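Local atomic coordinates of SusD superfamily protein (Bacteroides thetaiotaomicron VPI-5482, PDB entry 3HDX), a protein that probably binds polysaccharide at the outer membrane as a SusD-family protein, serving carbohydrate uptake by this gut bacterium. Residues T280-L285 / S289-Y294; S302-T305 / L310-G313; Y320-Y323 / N327-E330; Y323-Q326 / T332-F335; S357-R362 / M425-R430. All coordinates share one frame; numbering follows the deposited sequence.

Contact 1 of 5, residues T280-L285 / S289-Y294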
# COMPACT_ATOMS: atom_id res chain seq x y z
N THR A 280 10.69 4.69 -13.08
CA THR A 280 10.87 3.53 -13.95
C THR A 280 10.82 3.77 -15.44
O THR A 280 11.49 3.03 -16.16
CB THR A 280 9.80 2.46 -13.60
OG1 THR A 280 8.49 3.03 -13.75
CG2 THR A 280 10.05 1.87 -12.18
N LEU A 281 10.05 4.73 -15.92
CA LEU A 281 9.91 4.87 -17.36
C LEU A 281 11.04 5.62 -18.05
O LEU A 281 11.67 6.52 -17.49
CB LEU A 281 8.54 5.44 -17.74
CG LEU A 281 7.29 4.66 -17.29
CD1 LEU A 281 6.01 5.13 -18.07
CD2 LEU A 281 7.45 3.08 -17.41
N ALA A 282 11.27 5.22 -19.29
CA ALA A 282 12.26 5.85 -20.17
C ALA A 282 11.81 5.58 -21.61
O ALA A 282 10.76 4.97 -21.85
CB ALA A 282 13.65 5.31 -19.93
N TYR A 283 12.59 6.08 -22.57
CA TYR A 283 12.31 5.93 -23.99
C TYR A 283 12.11 4.45 -24.36
O TYR A 283 12.88 3.62 -23.90
CB TYR A 283 13.48 6.55 -24.79
CG TYR A 283 13.18 6.57 -26.25
CD1 TYR A 283 12.42 7.60 -26.79
CD2 TYR A 283 13.56 5.51 -27.09
CE1 TYR A 283 12.06 7.59 -28.14
CE2 TYR A 283 13.20 5.50 -28.46
CZ TYR A 283 12.46 6.55 -28.97
OH TYR A 283 12.09 6.54 -30.31
N PRO A 284 11.11 4.12 -25.20
CA PRO A 284 10.20 4.98 -25.95
C PRO A 284 8.91 5.40 -25.27
O PRO A 284 8.13 6.15 -25.89
CB PRO A 284 9.88 4.10 -27.17
CG PRO A 284 9.81 2.80 -26.62
CD PRO A 284 10.94 2.72 -25.64
N LEU A 285 8.68 5.01 -24.00
CA LEU A 285 7.43 5.32 -23.33
C LEU A 285 7.31 6.81 -22.99
O LEU A 285 6.22 7.35 -23.02
CB LEU A 285 7.22 4.44 -22.07
CG LEU A 285 7.07 2.94 -22.32
CD1 LEU A 285 8.43 2.19 -22.28
CD2 LEU A 285 6.18 2.28 -21.31
N SER A 289 15.92 9.47 -21.52
CA SER A 289 16.83 8.49 -22.13
C SER A 289 17.00 7.16 -21.37
O SER A 289 17.02 6.08 -21.99
CB SER A 289 18.20 9.12 -22.40
OG SER A 289 18.06 10.21 -23.30
N TYR A 290 17.08 7.25 -20.04
CA TYR A 290 17.30 6.07 -19.21
C TYR A 290 16.39 6.08 -18.00
O TYR A 290 15.99 7.14 -17.53
CB TYR A 290 18.77 5.98 -18.75
CG TYR A 290 19.74 5.88 -19.91
CD1 TYR A 290 19.97 4.67 -20.56
CD2 TYR A 290 20.40 7.02 -20.38
CE1 TYR A 290 20.83 4.60 -21.64
CE2 TYR A 290 21.25 6.95 -21.45
CZ TYR A 290 21.47 5.74 -22.07
OH TYR A 290 22.35 5.67 -23.14
N PRO A 291 16.03 4.88 -17.50
CA PRO A 291 15.19 4.83 -16.30
C PRO A 291 16.04 5.12 -15.05
O PRO A 291 17.24 4.80 -15.07
CB PRO A 291 14.72 3.37 -16.30
CG PRO A 291 15.82 2.59 -16.89
CD PRO A 291 16.38 3.52 -17.98
N GLU A 292 15.47 5.73 -14.00
CA GLU A 292 16.23 5.96 -12.75
C GLU A 292 16.48 4.63 -12.05
O GLU A 292 17.56 4.43 -11.46
CB GLU A 292 15.54 6.92 -11.75
CG GLU A 292 15.44 8.37 -12.19
CD GLU A 292 16.76 9.01 -12.67
OE1 GLU A 292 17.90 8.70 -12.21
OE2 GLU A 292 16.63 9.85 -13.58
N ILE A 293 15.51 3.73 -12.11
CA ILE A 293 15.61 2.39 -11.50
C ILE A 293 15.01 1.37 -12.47
O ILE A 293 14.14 1.71 -13.25
CB ILE A 293 14.94 2.31 -10.09
CG1 ILE A 293 13.40 2.31 -10.19
CG2 ILE A 293 15.47 3.42 -9.15
CD1 ILE A 293 12.67 2.26 -8.81
N TYR A 294 15.48 0.14 -12.41
CA TYR A 294 14.99 -0.90 -13.32
C TYR A 294 15.29 -2.27 -12.75
O TYR A 294 16.12 -2.41 -11.84
CB TYR A 294 15.64 -0.74 -14.74
CG TYR A 294 17.14 -0.94 -14.74
CD1 TYR A 294 18.01 0.09 -14.38
CD2 TYR A 294 17.70 -2.16 -15.16
CE1 TYR A 294 19.40 -0.10 -14.37
CE2 TYR A 294 19.07 -2.35 -15.17
CZ TYR A 294 19.93 -1.34 -14.78
OH TYR A 294 21.30 -1.57 -14.79
O HOH W 1 12.67 0.71 -15.36
O HOH W 2 12.83 7.14 -14.96
O HOH W 3 15.27 3.53 -22.22

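Contact 2 of 5, residues S302-T305 / L310-G313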
# COMPACT_ATOMS: atom_id res chain seq x y z
N SER A 302 16.46 -14.48 -12.42
CA SER A 302 16.56 -15.12 -11.10
C SER A 302 15.16 -15.22 -10.46
O SER A 302 14.81 -16.23 -9.85
CB SER A 302 17.48 -14.31 -10.17
OG SER A 302 18.82 -14.33 -10.63
N ILE A 303 14.37 -14.17 -10.62
CA ILE A 303 13.04 -14.04 -9.99
C ILE A 303 11.95 -14.80 -10.71
O ILE A 303 11.13 -15.45 -10.06
CB ILE A 303 12.64 -12.55 -9.87
CG1 ILE A 303 13.63 -11.84 -8.91
CG2 ILE A 303 11.20 -12.43 -9.34
CD1 ILE A 303 13.54 -10.33 -8.90
N PHE A 304 11.94 -14.68 -12.05
CA PHE A 304 10.97 -15.36 -12.90
C PHE A 304 11.69 -16.58 -13.44
O PHE A 304 12.58 -16.45 -14.28
CB PHE A 304 10.51 -14.43 -14.01
CG PHE A 304 9.77 -13.23 -13.51
CD1 PHE A 304 8.39 -13.32 -13.26
CD2 PHE A 304 10.41 -12.01 -13.31
CE1 PHE A 304 7.68 -12.24 -12.82
CE2 PHE A 304 9.70 -10.92 -12.82
CZ PHE A 304 8.31 -11.03 -12.61
N THR A 305 11.26 -17.74 -12.95
CA THR A 305 11.94 -19.01 -13.19
C THR A 305 11.29 -19.86 -14.27
O THR A 305 11.85 -20.90 -14.63
CB THR A 305 11.99 -19.84 -11.89
OG1 THR A 305 10.66 -20.15 -11.42
CG2 THR A 305 12.73 -19.01 -10.76
N LEU A 310 3.20 -15.26 -17.24
CA LEU A 310 2.64 -14.17 -18.06
C LEU A 310 3.20 -12.80 -17.74
O LEU A 310 3.15 -11.90 -18.58
CB LEU A 310 1.10 -14.12 -17.98
CG LEU A 310 0.36 -15.32 -18.57
CD1 LEU A 310 -1.13 -15.24 -18.31
CD2 LEU A 310 0.64 -15.42 -20.08
N ARG A 311 3.73 -12.60 -16.54
CA ARG A 311 4.31 -11.31 -16.18
C ARG A 311 5.65 -11.06 -16.90
O ARG A 311 5.98 -9.91 -17.19
CB ARG A 311 4.51 -11.25 -14.66
CG ARG A 311 3.17 -11.32 -13.87
CD ARG A 311 3.28 -11.75 -12.45
NE ARG A 311 3.69 -13.16 -12.32
CZ ARG A 311 3.39 -13.97 -11.29
NH1 ARG A 311 2.60 -13.57 -10.29
NH2 ARG A 311 3.87 -15.20 -11.25
N PHE A 312 6.39 -12.14 -17.19
CA PHE A 312 7.68 -12.05 -17.85
C PHE A 312 7.88 -13.27 -18.74
O PHE A 312 8.61 -14.19 -18.44
CB PHE A 312 8.83 -11.88 -16.85
CG PHE A 312 10.13 -11.67 -17.50
CD1 PHE A 312 10.31 -10.57 -18.34
CD2 PHE A 312 11.17 -12.59 -17.34
CE1 PHE A 312 11.52 -10.40 -18.98
CE2 PHE A 312 12.38 -12.42 -17.98
CZ PHE A 312 12.55 -11.33 -18.81
N GLY A 313 7.19 -13.24 -19.85
CA GLY A 313 7.19 -14.36 -20.77
C GLY A 313 6.72 -13.91 -22.13
O GLY A 313 7.48 -13.27 -22.86

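Contact 3 of 5, residues Y320-Y323 / N327-E330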
# COMPACT_ATOMS: atom_id res chain seq x y z
N TYR A 320 10.59 -6.98 -28.33
CA TYR A 320 11.44 -6.93 -27.14
C TYR A 320 10.67 -6.59 -25.86
O TYR A 320 11.30 -6.14 -24.89
CB TYR A 320 12.62 -5.94 -27.31
CG TYR A 320 13.35 -6.10 -28.60
CD1 TYR A 320 14.02 -7.28 -28.89
CD2 TYR A 320 13.39 -5.06 -29.53
CE1 TYR A 320 14.71 -7.45 -30.09
CE2 TYR A 320 14.08 -5.21 -30.76
CZ TYR A 320 14.74 -6.41 -31.01
OH TYR A 320 15.42 -6.59 -32.21
N SER A 321 9.36 -6.85 -25.86
CA SER A 321 8.53 -6.62 -24.69
C SER A 321 8.05 -7.94 -24.04
O SER A 321 8.17 -9.05 -24.57
CB SER A 321 7.27 -5.79 -25.04
OG SER A 321 6.33 -6.55 -25.79
N SER A 322 7.52 -7.73 -22.85
CA SER A 322 6.82 -8.69 -22.03
C SER A 322 5.81 -7.82 -21.29
O SER A 322 5.85 -6.57 -21.38
CB SER A 322 7.79 -9.34 -21.05
OG SER A 322 8.40 -8.34 -20.22
N TYR A 323 4.93 -8.43 -20.50
CA TYR A 323 3.92 -7.63 -19.78
C TYR A 323 4.49 -6.70 -18.69
O TYR A 323 3.94 -5.63 -18.46
CB TYR A 323 2.78 -8.47 -19.24
CG TYR A 323 1.75 -8.78 -20.31
CD1 TYR A 323 0.84 -7.81 -20.71
CD2 TYR A 323 1.64 -10.05 -20.87
CE1 TYR A 323 -0.14 -8.07 -21.70
CE2 TYR A 323 0.67 -10.32 -21.86
CZ TYR A 323 -0.22 -9.33 -22.25
OH TYR A 323 -1.17 -9.61 -23.22
N ASN A 327 12.03 -3.11 -23.87
CA ASN A 327 13.42 -2.86 -24.24
C ASN A 327 14.35 -3.97 -23.78
O ASN A 327 15.49 -3.71 -23.32
CB ASN A 327 13.93 -1.50 -23.75
CG ASN A 327 13.12 -0.35 -24.25
OD1 ASN A 327 12.26 -0.48 -25.11
ND2 ASN A 327 13.45 0.83 -23.74
N LEU A 328 13.89 -5.22 -23.93
CA LEU A 328 14.71 -6.38 -23.52
C LEU A 328 16.00 -6.58 -24.35
O LEU A 328 16.89 -7.31 -23.94
CB LEU A 328 13.86 -7.64 -23.45
CG LEU A 328 12.87 -7.64 -22.25
CD1 LEU A 328 11.68 -8.64 -22.47
CD2 LEU A 328 13.63 -7.92 -20.96
N ASN A 329 16.07 -5.90 -25.50
CA ASN A 329 17.28 -5.85 -26.33
C ASN A 329 18.35 -4.90 -25.77
O ASN A 329 19.52 -4.99 -26.20
CB ASN A 329 16.93 -5.40 -27.77
CG ASN A 329 16.23 -4.03 -27.82
OD1 ASN A 329 15.32 -3.74 -27.03
ND2 ASN A 329 16.66 -3.18 -28.76
N GLU A 330 17.99 -4.00 -24.84
CA GLU A 330 18.93 -3.00 -24.28
C GLU A 330 19.56 -3.52 -22.99
O GLU A 330 19.06 -4.48 -22.38
CB GLU A 330 18.22 -1.68 -23.99
CG GLU A 330 17.44 -1.05 -25.17
CD GLU A 330 18.30 -0.41 -26.24
OE1 GLU A 330 19.55 -0.36 -26.09
OE2 GLU A 330 17.72 0.05 -27.25

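Contact 4 of 5, residues Y323-Q326 / T332-F335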
# COMPACT_ATOMS: atom_id res chain seq x y z
N TYR A 323 4.93 -8.43 -20.50
CA TYR A 323 3.92 -7.63 -19.78
C TYR A 323 4.49 -6.70 -18.69
O TYR A 323 3.94 -5.63 -18.46
CB TYR A 323 2.78 -8.47 -19.24
CG TYR A 323 1.75 -8.78 -20.31
CD1 TYR A 323 0.84 -7.81 -20.71
CD2 TYR A 323 1.64 -10.05 -20.87
CE1 TYR A 323 -0.14 -8.07 -21.70
CE2 TYR A 323 0.67 -10.32 -21.86
CZ TYR A 323 -0.22 -9.33 -22.25
OH TYR A 323 -1.17 -9.61 -23.22
N TYR A 324 5.60 -7.09 -18.08
CA TYR A 324 6.26 -6.23 -17.08
C TYR A 324 7.39 -5.36 -17.57
O TYR A 324 7.67 -4.35 -16.94
CB TYR A 324 6.81 -7.09 -15.95
CG TYR A 324 5.87 -7.42 -14.79
CD1 TYR A 324 4.48 -7.33 -14.89
CD2 TYR A 324 6.42 -7.87 -13.59
CE1 TYR A 324 3.67 -7.64 -13.81
CE2 TYR A 324 5.63 -8.19 -12.53
CZ TYR A 324 4.25 -8.08 -12.63
OH TYR A 324 3.41 -8.35 -11.59
N VAL A 325 8.06 -5.78 -18.65
CA VAL A 325 9.31 -5.15 -19.05
C VAL A 325 9.39 -4.94 -20.58
O VAL A 325 9.04 -5.82 -21.36
CB VAL A 325 10.50 -6.05 -18.60
CG1 VAL A 325 11.83 -5.43 -18.97
CG2 VAL A 325 10.44 -6.31 -17.08
N GLN A 326 9.92 -3.80 -20.97
CA GLN A 326 10.16 -3.46 -22.37
C GLN A 326 11.65 -3.21 -22.59
O GLN A 326 12.44 -3.12 -21.65
CB GLN A 326 9.34 -2.23 -22.77
CG GLN A 326 7.87 -2.55 -23.00
CD GLN A 326 7.07 -1.35 -23.40
OE1 GLN A 326 7.58 -0.41 -24.02
NE2 GLN A 326 5.78 -1.42 -23.14
N THR A 332 19.68 -1.86 -20.13
CA THR A 332 18.82 -1.44 -19.01
C THR A 332 17.35 -1.48 -19.48
O THR A 332 16.76 -0.44 -19.83
CB THR A 332 19.21 -0.09 -18.42
OG1 THR A 332 18.83 0.97 -19.28
CG2 THR A 332 20.74 -0.05 -18.19
N PRO A 333 16.75 -2.68 -19.45
CA PRO A 333 15.34 -2.79 -19.82
C PRO A 333 14.46 -1.96 -18.88
O PRO A 333 14.78 -1.80 -17.71
CB PRO A 333 15.03 -4.28 -19.68
CG PRO A 333 16.20 -4.92 -19.15
CD PRO A 333 17.28 -3.96 -18.92
N VAL A 334 13.35 -1.49 -19.41
CA VAL A 334 12.43 -0.60 -18.71
C VAL A 334 11.32 -1.42 -18.04
O VAL A 334 10.59 -2.15 -18.73
CB VAL A 334 11.81 0.41 -19.67
CG1 VAL A 334 10.71 1.24 -18.99
CG2 VAL A 334 12.92 1.36 -20.25
N PHE A 335 11.16 -1.24 -16.73
CA PHE A 335 10.05 -1.84 -16.00
C PHE A 335 8.81 -1.00 -16.36
O PHE A 335 8.59 0.12 -15.84
CB PHE A 335 10.35 -1.85 -14.51
CG PHE A 335 9.27 -2.46 -13.69
CD1 PHE A 335 9.18 -3.84 -13.64
CD2 PHE A 335 8.35 -1.69 -12.98
CE1 PHE A 335 8.22 -4.48 -12.91
CE2 PHE A 335 7.35 -2.34 -12.21
CZ PHE A 335 7.31 -3.72 -12.17

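Contact 5 of 5, residues S357-R362 / M425-R430. With EDO (1,2-ethanediol), chain E.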
# COMPACT_ATOMS: atom_id res chain seq x y z
N SER A 357 -2.75 5.40 -10.29
CA SER A 357 -3.23 5.30 -8.92
C SER A 357 -2.24 4.49 -8.09
O SER A 357 -1.57 3.58 -8.61
CB SER A 357 -4.56 4.54 -8.83
OG SER A 357 -5.63 5.18 -9.48
N ILE A 358 -2.16 4.85 -6.82
CA ILE A 358 -1.56 3.99 -5.82
C ILE A 358 -2.57 2.85 -5.56
O ILE A 358 -3.77 3.10 -5.33
CB ILE A 358 -1.26 4.75 -4.52
CG1 ILE A 358 -0.18 5.80 -4.72
CG2 ILE A 358 -0.88 3.76 -3.38
CD1 ILE A 358 -0.14 6.83 -3.61
N VAL A 359 -2.09 1.61 -5.63
CA VAL A 359 -2.91 0.44 -5.32
C VAL A 359 -2.31 -0.21 -4.09
O VAL A 359 -1.30 -0.92 -4.15
CB VAL A 359 -3.01 -0.54 -6.47
CG1 VAL A 359 -3.84 -1.78 -6.04
CG2 VAL A 359 -3.59 0.17 -7.75
N PHE A 360 -2.91 0.11 -2.93
CA PHE A 360 -2.43 -0.47 -1.70
C PHE A 360 -2.68 -1.97 -1.68
O PHE A 360 -1.81 -2.73 -1.29
CB PHE A 360 -3.00 0.23 -0.48
CG PHE A 360 -2.58 -0.41 0.81
CD1 PHE A 360 -1.29 -0.21 1.33
CD2 PHE A 360 -3.42 -1.27 1.48
CE1 PHE A 360 -0.92 -0.85 2.55
CE2 PHE A 360 -3.02 -1.89 2.66
CZ PHE A 360 -1.78 -1.70 3.16
N THR A 361 -3.89 -2.37 -2.06
CA THR A 361 -4.26 -3.77 -2.10
C THR A 361 -5.33 -4.05 -3.14
O THR A 361 -6.05 -3.18 -3.62
CB THR A 361 -4.69 -4.29 -0.71
OG1 THR A 361 -4.78 -5.72 -0.72
CG2 THR A 361 -6.00 -3.67 -0.22
N ARG A 362 -5.39 -5.33 -3.45
CA ARG A 362 -6.25 -5.93 -4.44
C ARG A 362 -6.38 -7.41 -4.09
O ARG A 362 -5.64 -7.93 -3.23
CB ARG A 362 -5.70 -5.72 -5.86
CG ARG A 362 -4.27 -6.20 -6.08
CD ARG A 362 -3.77 -5.65 -7.43
NE ARG A 362 -2.38 -6.00 -7.75
CZ ARG A 362 -2.00 -7.09 -8.40
NH1 ARG A 362 -2.86 -8.03 -8.74
NH2 ARG A 362 -0.72 -7.27 -8.68
N MSE A 425 5.15 -6.74 -7.68
CA MSE A 425 6.34 -5.95 -8.04
C MSE A 425 5.92 -4.53 -8.46
O MSE A 425 5.03 -4.36 -9.30
CB MSE A 425 7.09 -6.67 -9.17
CG MSE A 425 8.44 -6.04 -9.53
SE MSE A 425 9.43 -7.15 -10.76
CE MSE A 425 10.03 -8.58 -9.64
N GLY A 426 6.54 -3.53 -7.85
CA GLY A 426 6.21 -2.16 -8.12
C GLY A 426 4.97 -1.58 -7.43
O GLY A 426 4.58 -0.42 -7.72
N GLU A 427 4.38 -2.36 -6.51
CA GLU A 427 3.18 -1.93 -5.77
C GLU A 427 3.42 -1.61 -4.30
O GLU A 427 2.47 -1.51 -3.51
CB GLU A 427 2.07 -2.94 -5.96
CG GLU A 427 1.65 -3.11 -7.41
CD GLU A 427 0.63 -4.18 -7.63
OE1 GLU A 427 -0.39 -4.27 -6.86
OE2 GLU A 427 0.80 -4.96 -8.60
N GLY A 428 4.68 -1.41 -3.92
CA GLY A 428 5.03 -0.97 -2.57
C GLY A 428 5.00 -2.02 -1.48
O GLY A 428 4.95 -1.67 -0.30
N TRP A 429 5.15 -3.29 -1.87
CA TRP A 429 5.08 -4.43 -0.93
C TRP A 429 6.37 -5.13 -0.56
O TRP A 429 6.48 -5.61 0.56
CB TRP A 429 4.11 -5.51 -1.46
CG TRP A 429 2.69 -5.12 -1.24
CD1 TRP A 429 1.75 -4.76 -2.15
CD2 TRP A 429 2.07 -5.07 0.04
NE1 TRP A 429 0.56 -4.43 -1.52
CE2 TRP A 429 0.72 -4.61 -0.17
CE3 TRP A 429 2.53 -5.31 1.35
CZ2 TRP A 429 -0.15 -4.37 0.89
CZ3 TRP A 429 1.64 -5.12 2.40
CH2 TRP A 429 0.33 -4.64 2.17
N ARG A 430 7.33 -5.16 -1.48
CA ARG A 430 8.51 -6.01 -1.31
C ARG A 430 9.24 -5.88 0.02
O ARG A 430 9.55 -6.86 0.67
CB ARG A 430 9.46 -5.83 -2.49
CG ARG A 430 10.71 -6.64 -2.48
CD ARG A 430 10.51 -8.15 -2.41
NE ARG A 430 11.80 -8.81 -2.49
CZ ARG A 430 12.09 -10.08 -2.18
NH1 ARG A 430 11.17 -10.93 -1.78
NH2 ARG A 430 13.34 -10.49 -2.30
C1 EDO E . 13.62 -13.79 -0.54
O1 EDO E . 12.70 -13.26 -1.52
C2 EDO E . 15.03 -13.76 -1.08
O2 EDO E . 15.38 -12.40 -1.34
O HOH W 4 -1.08 -3.83 -4.15
O HOH W 5 0.69 0.78 -5.32
O HOH W 6 0.86 -1.39 -1.15

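Contact 1 of 5, residues T280-L285 / S289-Y294
Ala282 turns its CB toward the facing chain, against the peptide that joins Tyr290 to Pro291. This methyl sits 3.4 Å from Pro291 N and meets the proline ring at CD, 3.8 Å from Ala282 CB. A second ring atom is used too: Pro291 CB comes to 3.3 Å from Thr280 O. Farther along, Thr280 and Ile293 pass each other at a slant, with Thr280 CG2 3.9 Å from Ile293 CG1. Ile293 CG1 stands between its own backbone N and carbonyl carbon (chi1 73°), the turn that carries this branch to the threonine methyl.

The two backbones run in nearly opposite directions yet share no direct hydrogen bond; three waters do that work. One donates to Thr280 O, at 2.7 Å, and also to Ile293 O. A second lies 2.9 Å from Leu281 O and accepts from Glu292 N, while a third donates to both Tyr283 O and Ser289 O, the latter 3.1 Å from the water.

The contact begins at Thr280, the last residue of helix 276-280. Thr280, Leu281 and Ala282 also rest on strand 334-335, whereas Ile293 packs on Leu54 of helix 52-58 and belongs to the short strand 293-294, which pairs antiparallel with strand 47-48.

Contact 2 of 5, residues S302-T305 / L310-G313
Where helix 297-303 gives out, the chain makes a short loop back on itself, and this contact closes that loop: Phe304, the first residue to leave the helix, meets Arg311 and Phe312. It is a small buried apolar cluster in the mainly helical SusD-family fold. Phe312 CB lies over one face of the Phe304 ring, 3.8 Å from the centroid and 14° from the ring normal, a CH-pi contact. The opposite face is covered by Ile303 CG2 from the helix's last turn, so the phenyl is held between two aliphatic groups. Beyond CB, Phe312 has CG anti to the backbone N (chi1 -175°), which brings the CD2 edge of its ring to 3.9 Å from Phe304 CB. The two rings meet obliquely, with planes 49° apart. Arg311 crosses Phe304 at about a right angle and touches the ring with its own CB, 3.8 Å from Phe304 CE1. With an alanine in place of Phe304, the methylene of Phe312 and the aliphatic root of Arg311 would probably lose the surface they rest on, leaving a gap beneath the helix end.

The polar end of Arg311 looks elsewhere: its NH1 makes salt bridges to Glu419 and Glu423, and its NE to Asp309. The arginine thus has two roles, hydrocarbon against a buried ring and charge among carboxylates. Three acids probably keep the buried cation stable, even with Arg422 close by, while Phe304 meets Phe312 and the root of Arg311 through CH-pi and van der Waals contact, with no hydrogen bond between the two segments.

Contact 3 of 5, residues Y320-Y323 / N327-E330
Tyr320 and Asn329 meet flat against flat. The amide lies over one face of the phenol ring, the two planes 15° apart, while the side chains themselves cross at about a right angle. Asn329 CB takes the middle of that face as a CH-pi contact, 3.6 Å from the ring centroid and 11° off the normal. Its amide extends over the CD2 side, where Asn329 OD1 is 3.4 Å from Tyr320 CD2. What lets the amide lie back over the ring is the first torsion of Asn329: CG stands between the backbone N and the carbonyl carbon (chi1 58°).

Polar bonding across the contact is backbone to backbone. Leu328 N donates to Tyr320 O at 2.9 Å, nearly straight and in the carbonyl plane. The acceptor side comes from a residue with positive phi, and the donor side from a type I beta turn, Asn327 to Glu330, closed by Glu330 N to Asn327 O at 2.9 Å. This turn lies in the connection between strands 325-326 and 334-335 of the beta hairpin, and the chain leading into the hairpin runs alongside it.

Leu328 supplies the remaining packing: its CB is 4.4 Å from Tyr320 CB and also lies against Tyr320 O, and its CD1 reaches along the neighbouring chain to 4.0 Å from Ser322 OG. That hydroxyl has its polar partner in Val325 O, so the leucine methyl meets a group already bonded to the first strand of the hairpin. Outside the pair, Lys297 NZ bonds to Leu328 O and Asn327 ND2 to Tyr283 O, tying the turn to the helix start at Lys297 and to the 280-285 loop.

Contact 4 of 5, residues Y323-Q326 / T332-F335
Phe335 reaches back across the hairpin to Tyr324. From CB its ring is thrown anti to the backbone N (chi1 -179°), and CG comes to 4.1 Å from Tyr324 O. Next out, CD1 stands closer to that carbonyl, 3.7 Å from Tyr324 O, with Val325 CG2, on the facing strand, 4.4 Å from it. CE1 then arrives 3.9 Å from Tyr324 CD2. The two rings form an offset edge-to-face pair, the edge of Phe335 toward the face of Tyr324, with planes 74° apart. Cutting Phe335 back to an alanine would probably take away the ring edge that Tyr324 faces and the carbon beside Val325 CG2, opening a gap on this side of the hairpin.

The backbone sets the register. Gln326 and Val334 are an antiparallel hydrogen-bonded pair: Gln326 N to Val334 O is 2.9 Å and nearly straight, and the return bond, Val334 N to Gln326 O, is also 2.9 Å, its donor tilted from the carbonyl plane. Val325 and Phe335 make the adjoining non-hydrogen-bonded pair. Val325 CG1 is pressed tightly against Pro333 CB at 3.5 Å.

Tyr324 OH bonds to Arg422 O and Lys337 NZ. The hairpin lies among short helices: Val325 packs on Leu300 and Pro333 on Lys297 of helix 297-303, Tyr324 on Ile237 of helix 237-241, and Phe335 on Leu276 and Thr280 of helix 276-280.

Contact 5 of 5, residues S357-R362 / M425-R430
Arg362 starts with CG between its backbone N and carbonyl carbon (chi1 55°) and then runs extended to NE, while Glu427, extended beyond CG, comes across it at about a right angle. The charged ends meet side-on: Arg362 NE donates to Glu427 OE1 at 2.8 Å, almost perfectly straight at 178°, and Arg362 NH2 to Glu427 OE2, also at 2.8 Å. Both oxygens use their syn lone pairs, and the two flat groups are nearly coplanar, 29° apart.

Next to this salt bridge, Trp429 lays CZ2 over one face of the Phe360 ring, toward its rim. The rings are oblique, and Phe360 CZ is 3.8 Å from Trp429 CH2. The single indole N-H is shared between a weak bond from NE1 to Phe360 O, 2.9 Å away, and a water 3.2 Å from NE1 that also lies within bonding distance of Val359 O and Glu427 OE1.

Strand 358-361 is thereby joined to the loop between helices 409-423 and 430-441, close to the centre of the chain. Lys337 also pairs with Glu427 OE2, and Arg362 NH1 with Glu364 and Glu423. Two cations on one buried carboxylate would probably keep Glu427 ionised, and the paired, coplanar grip fixes the rotation of both groups; another water, donating to both Phe360 O and Glu427 O, serves buried carbonyls on the strand and the loop.

How the contacts relate
Contacts 1 to 4 gather round the beta hairpin of contact 4, whose centre is about 6 Å from that of contact 3, 9 Å from contact 1 and 12 Å from contact 2. Contacts 3 and 4 share Tyr323. Contact 2 joins the hairpin through a probable backbone bond, Tyr324 N to Arg311 O at 3.0 Å, and contact 1 through packing of Thr280 on Val334 and Phe335. Contact 5, deeper in the chain, is reached through selenomethionine Met425, whose SE is 3.6 Å from Phe335 CE1 and whose CE touches Phe304. The bound 1,2-ethanediol, on Arg430 of contact 5 and also bonded to Glu418, probably comes from the crystallisation liquor.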